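GH62 arabinofuranosidase (Podospora anserina, PDB 4N4B) probably hydrolyses terminal non-reducing alpha-L-arabinofuranoside residues from xylan, as a calcium-binding beta-propeller enzyme of glycoside hydrolase family 62. Local coordinates at residues A[23-28]-A[332-337]. Residues are numbered along the deposited sequence; the frame is centred on the assembly and turned at random. Where two conformers were deposited one is given.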
ATOM      1  N   PRO A  23      -6.471  -1.871 -19.551  1.00 19.16           N
ATOM      2  CA  PRO A  23      -7.640  -1.172 -20.104  1.00 18.80           C
ATOM      3  C   PRO A  23      -7.661   0.260 -19.606  1.00 16.62           C
ATOM      4  O   PRO A  23      -7.139   0.612 -18.503  1.00 19.56           O
ATOM      5  CB  PRO A  23      -8.786  -2.084 -19.611  1.00 20.89           C
ATOM      6  CG  PRO A  23      -8.289  -2.508 -18.222  1.00 17.49           C
ATOM      7  CD  PRO A  23      -6.797  -2.699 -18.379  1.00 17.49           C
ATOM      8  N   THR A  24      -8.351   1.131 -20.329  1.00 22.34           N
ATOM      9  CA  THR A  24      -8.675   2.449 -19.845  1.00 22.46           C
ATOM     10  C   THR A  24      -9.917   2.492 -18.891  1.00 21.80           C
ATOM     11  O   THR A  24     -10.007   3.404 -18.052  1.00 25.00           O
ATOM     12  CB  THR A  24      -8.822   3.446 -21.011  1.00 28.38           C
ATOM     13  OG1 THR A  24      -9.907   3.025 -21.816  1.00 33.32           O
ATOM     14  CG2 THR A  24      -7.589   3.404 -21.872  1.00 26.25           C
ATOM     15  N   THR A  25     -10.833   1.493 -18.986  1.00 19.91           N
ATOM     16  CA  THR A  25     -11.941   1.321 -17.970  1.00 17.03           C
ATOM     17  C   THR A  25     -11.712  -0.028 -17.278  1.00 15.52           C
ATOM     18  O   THR A  25     -11.201  -1.013 -17.788  1.00 18.10           O
ATOM     19  CB  THR A  25     -13.348   1.356 -18.585  1.00 21.53           C
ATOM     20  OG1 THR A  25     -13.718   0.064 -19.154  1.00 30.66           O
ATOM     21  CG2 THR A  25     -13.552   2.546 -19.485  1.00 23.06           C
ATOM     22  N   TRP A  26     -12.119  -0.029 -16.004  1.00 14.00           N
ATOM     23  CA  TRP A  26     -11.840  -1.148 -15.114  1.00 13.06           C
ATOM     24  C   TRP A  26     -13.143  -1.660 -14.486  1.00 11.62           C
ATOM     25  O   TRP A  26     -14.004  -0.883 -14.128  1.00 12.45           O
ATOM     26  CB  TRP A  26     -10.920  -0.641 -13.933  1.00 12.70           C
ATOM     27  CG  TRP A  26      -9.516  -0.342 -14.426  1.00 11.59           C
ATOM     28  CD1 TRP A  26      -9.174   0.671 -15.258  1.00 12.81           C
ATOM     29  CD2 TRP A  26      -8.379  -1.178 -14.280  1.00 11.24           C
ATOM     30  NE1 TRP A  26      -7.851   0.558 -15.579  1.00 11.96           N
ATOM     31  CE2 TRP A  26      -7.330  -0.553 -15.026  1.00 11.77           C
ATOM     32  CE3 TRP A  26      -8.121  -2.358 -13.602  1.00 11.26           C
ATOM     33  CZ2 TRP A  26      -6.060  -1.104 -15.105  1.00 12.40           C
ATOM     34  CZ3 TRP A  26      -6.859  -2.877 -13.643  1.00 12.75           C
ATOM     35  CH2 TRP A  26      -5.843  -2.278 -14.472  1.00 10.96           C
ATOM     36  N   GLN A  27     -13.164  -2.975 -14.298  1.00 11.96           N
ATOM     37  CA  GLN A  27     -14.277  -3.673 -13.637  0.50 11.71           C
ATOM     38  C   GLN A  27     -13.741  -4.733 -12.723  1.00 12.34           C
ATOM     39  O   GLN A  27     -12.772  -5.427 -13.061  1.00 13.11           O
ATOM     40  CB  GLN A  27     -15.237  -4.313 -14.658  0.50 13.47           C
ATOM     41  CG  GLN A  27     -15.780  -3.373 -15.754  0.50 14.25           C
ATOM     42  CD  GLN A  27     -16.672  -2.234 -15.295  0.50 13.55           C
ATOM     43  OE1 GLN A  27     -16.792  -1.165 -15.920  0.50 16.56           O
ATOM     44  NE2 GLN A  27     -17.252  -2.437 -14.176  0.50 12.03           N
ATOM     45  N   TRP A  28     -14.394  -4.911 -11.571  1.00 10.66           N
ATOM     46  CA  TRP A  28     -13.961  -5.800 -10.489  1.00  9.84           C
ATOM     47  C   TRP A  28     -15.047  -6.639  -9.894  1.00 10.33           C
ATOM     48  O   TRP A  28     -16.192  -6.208  -9.862  1.00 11.08           O
ATOM     49  CB  TRP A  28     -13.342  -4.969  -9.396  1.00  9.97           C
ATOM     50  CG  TRP A  28     -12.247  -4.057  -9.733  1.00  9.48           C
ATOM     51  CD1 TRP A  28     -12.402  -2.750 -10.063  1.00 10.22           C
ATOM     52  CD2 TRP A  28     -10.836  -4.314  -9.707  1.00  8.73           C
ATOM     53  NE1 TRP A  28     -11.168  -2.175 -10.326  1.00  9.84           N
ATOM     54  CE2 TRP A  28     -10.194  -3.101 -10.035  1.00  8.80           C
ATOM     55  CE3 TRP A  28     -10.055  -5.452  -9.378  1.00 10.03           C
ATOM     56  CZ2 TRP A  28      -8.801  -3.022 -10.097  1.00  9.60           C
ATOM     57  CZ3 TRP A  28      -8.686  -5.346  -9.395  1.00  9.00           C
ATOM     58  CH2 TRP A  28      -8.101  -4.130  -9.797  1.00  9.65           C
ATOM     59  N   HIS A 332      -9.731  -8.403 -10.971  1.00 10.29           N
ATOM     60  CA  HIS A 332      -9.959  -7.632 -12.192  1.00 11.47           C
ATOM     61  C   HIS A 332     -10.715  -8.407 -13.240  1.00 12.97           C
ATOM     62  O   HIS A 332     -10.146  -9.430 -13.679  1.00 13.37           O
ATOM     63  CB  HIS A 332      -8.624  -7.145 -12.686  1.00 11.39           C
ATOM     64  CG  HIS A 332      -8.637  -6.310 -13.903  1.00 11.23           C
ATOM     65  ND1 HIS A 332      -9.626  -5.495 -14.397  1.00 15.13           N
ATOM     66  CD2 HIS A 332      -7.592  -6.186 -14.774  1.00 10.24           C
ATOM     67  CE1 HIS A 332      -9.193  -4.924 -15.539  1.00 11.26           C
ATOM     68  NE2 HIS A 332      -7.953  -5.342 -15.752  1.00 16.04           N
ATOM     69  N   ASN A 333     -11.908  -7.983 -13.603  1.00 12.35           N
ATOM     70  CA  ASN A 333     -12.837  -8.687 -14.513  1.00 16.82           C
ATOM     71  C   ASN A 333     -12.566  -8.555 -15.948  1.00 15.97           C
ATOM     72  O   ASN A 333     -13.043  -9.446 -16.696  1.00 18.48           O
ATOM     73  CB  ASN A 333     -14.380  -8.255 -14.234  1.00 17.29           C
ATOM     74  CG  ASN A 333     -14.802  -8.929 -13.070  1.00 22.77           C
ATOM     75  OD1 ASN A 333     -14.216  -9.999 -12.696  1.00 25.12           O
ATOM     76  ND2 ASN A 333     -15.779  -8.439 -12.462  1.00 14.81           N
ATOM     77  N   ASN A 334     -11.970  -7.457 -16.300  1.00 16.09           N
ATOM     78  CA  ASN A 334     -11.784  -7.104 -17.764  1.00 16.26           C
ATOM     79  C   ASN A 334     -10.317  -6.913 -18.159  1.00 15.40           C
ATOM     80  O   ASN A 334      -9.971  -5.870 -18.684  1.00 17.84           O
ATOM     81  CB  ASN A 334     -12.634  -5.916 -18.177  1.00 17.41           C
ATOM     82  CG  ASN A 334     -12.204  -4.617 -17.571  1.00 17.59           C
ATOM     83  OD1 ASN A 334     -11.766  -4.552 -16.367  1.00 15.07           O
ATOM     84  ND2 ASN A 334     -12.293  -3.527 -18.325  1.00 18.76           N
ATOM     85  N   PRO A 335      -9.513  -7.974 -17.959  1.00 16.86           N
ATOM     86  CA  PRO A 335      -8.079  -7.882 -18.340  1.00 15.98           C
ATOM     87  C   PRO A 335      -7.997  -7.605 -19.888  1.00 19.54           C
ATOM     88  O   PRO A 335      -8.857  -8.058 -20.652  1.00 20.84           O
ATOM     89  CB  PRO A 335      -7.497  -9.271 -17.969  1.00 17.59           C
ATOM     90  CG  PRO A 335      -8.654 -10.138 -18.042  1.00 18.42           C
ATOM     91  CD  PRO A 335      -9.794  -9.271 -17.412  1.00 17.24           C
ATOM     92  N   ALA A 336      -6.950  -6.877 -20.248  1.00 20.17           N
ATOM     93  CA  ALA A 336      -6.708  -6.452 -21.667  1.00 21.83           C
ATOM     94  C   ALA A 336      -5.572  -7.275 -22.336  1.00 26.50           C
ATOM     95  O   ALA A 336      -4.925  -6.721 -23.203  1.00 30.56           O
ATOM     96  CB  ALA A 336      -6.323  -4.994 -21.694  1.00 24.53           C
ATOM     97  N   CYS A 337      -5.345  -8.508 -21.879  1.00 26.44           N
ATOM     98  CA  CYS A 337      -4.265  -9.452 -22.337  1.00 31.95           C
ATOM     99  C   CYS A 337      -4.354 -10.786 -21.623  1.00 37.63           C
ATOM    100  O   CYS A 337      -5.001 -10.884 -20.533  1.00 43.80           O
ATOM    101  CB  CYS A 337      -2.888  -8.951 -21.956  1.00 35.49           C
ATOM    102  SG  CYS A 337      -2.609  -8.782 -20.130  1.00 29.30           S
TER
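The imidazole of H332 lies in an offset stack on the six-membered ring of W26, centroids 4.2 Å apart and planes 22° from parallel, with W26 CZ3 over the centre of one imidazole face. The backbone N of P335 sits toward the rim of the opposite face. At the imidazole edge come P23 CG, which also leans over a face of the W26 indole, and, in the ring plane, Q27 O. With chi1 at -179°, H332 CG points away from the backbone N, and the ring reaches in between the W26 indole and the backbone N of P335. W28 completes the aromatic cluster obliquely, its CZ3 3.8 Å from H332 CB; a tryptophan suits this place because its NE1 can also bond W266 O. An asparagine suits its place because its amide can donate to a backbone carbonyl: N334 ND2 meets T25 O at 2.8 Å, from above the carbonyl plane. Q27 O takes N333 N at 2.8 Å and, weakly, H332 ND1 at 3.4 Å. An alanine in place of H332 would probably leave the W26 face without its stacking partner and Q27 O without its weak second donor. The C303–C337 disulfide also fastens the C-terminal tail. Strands 28-30 and 326-332 are antiparallel neighbours, so ring stacking, side-chain amide and backbone bonds together prolong their pairing and tie the segment entering the propeller to that tail.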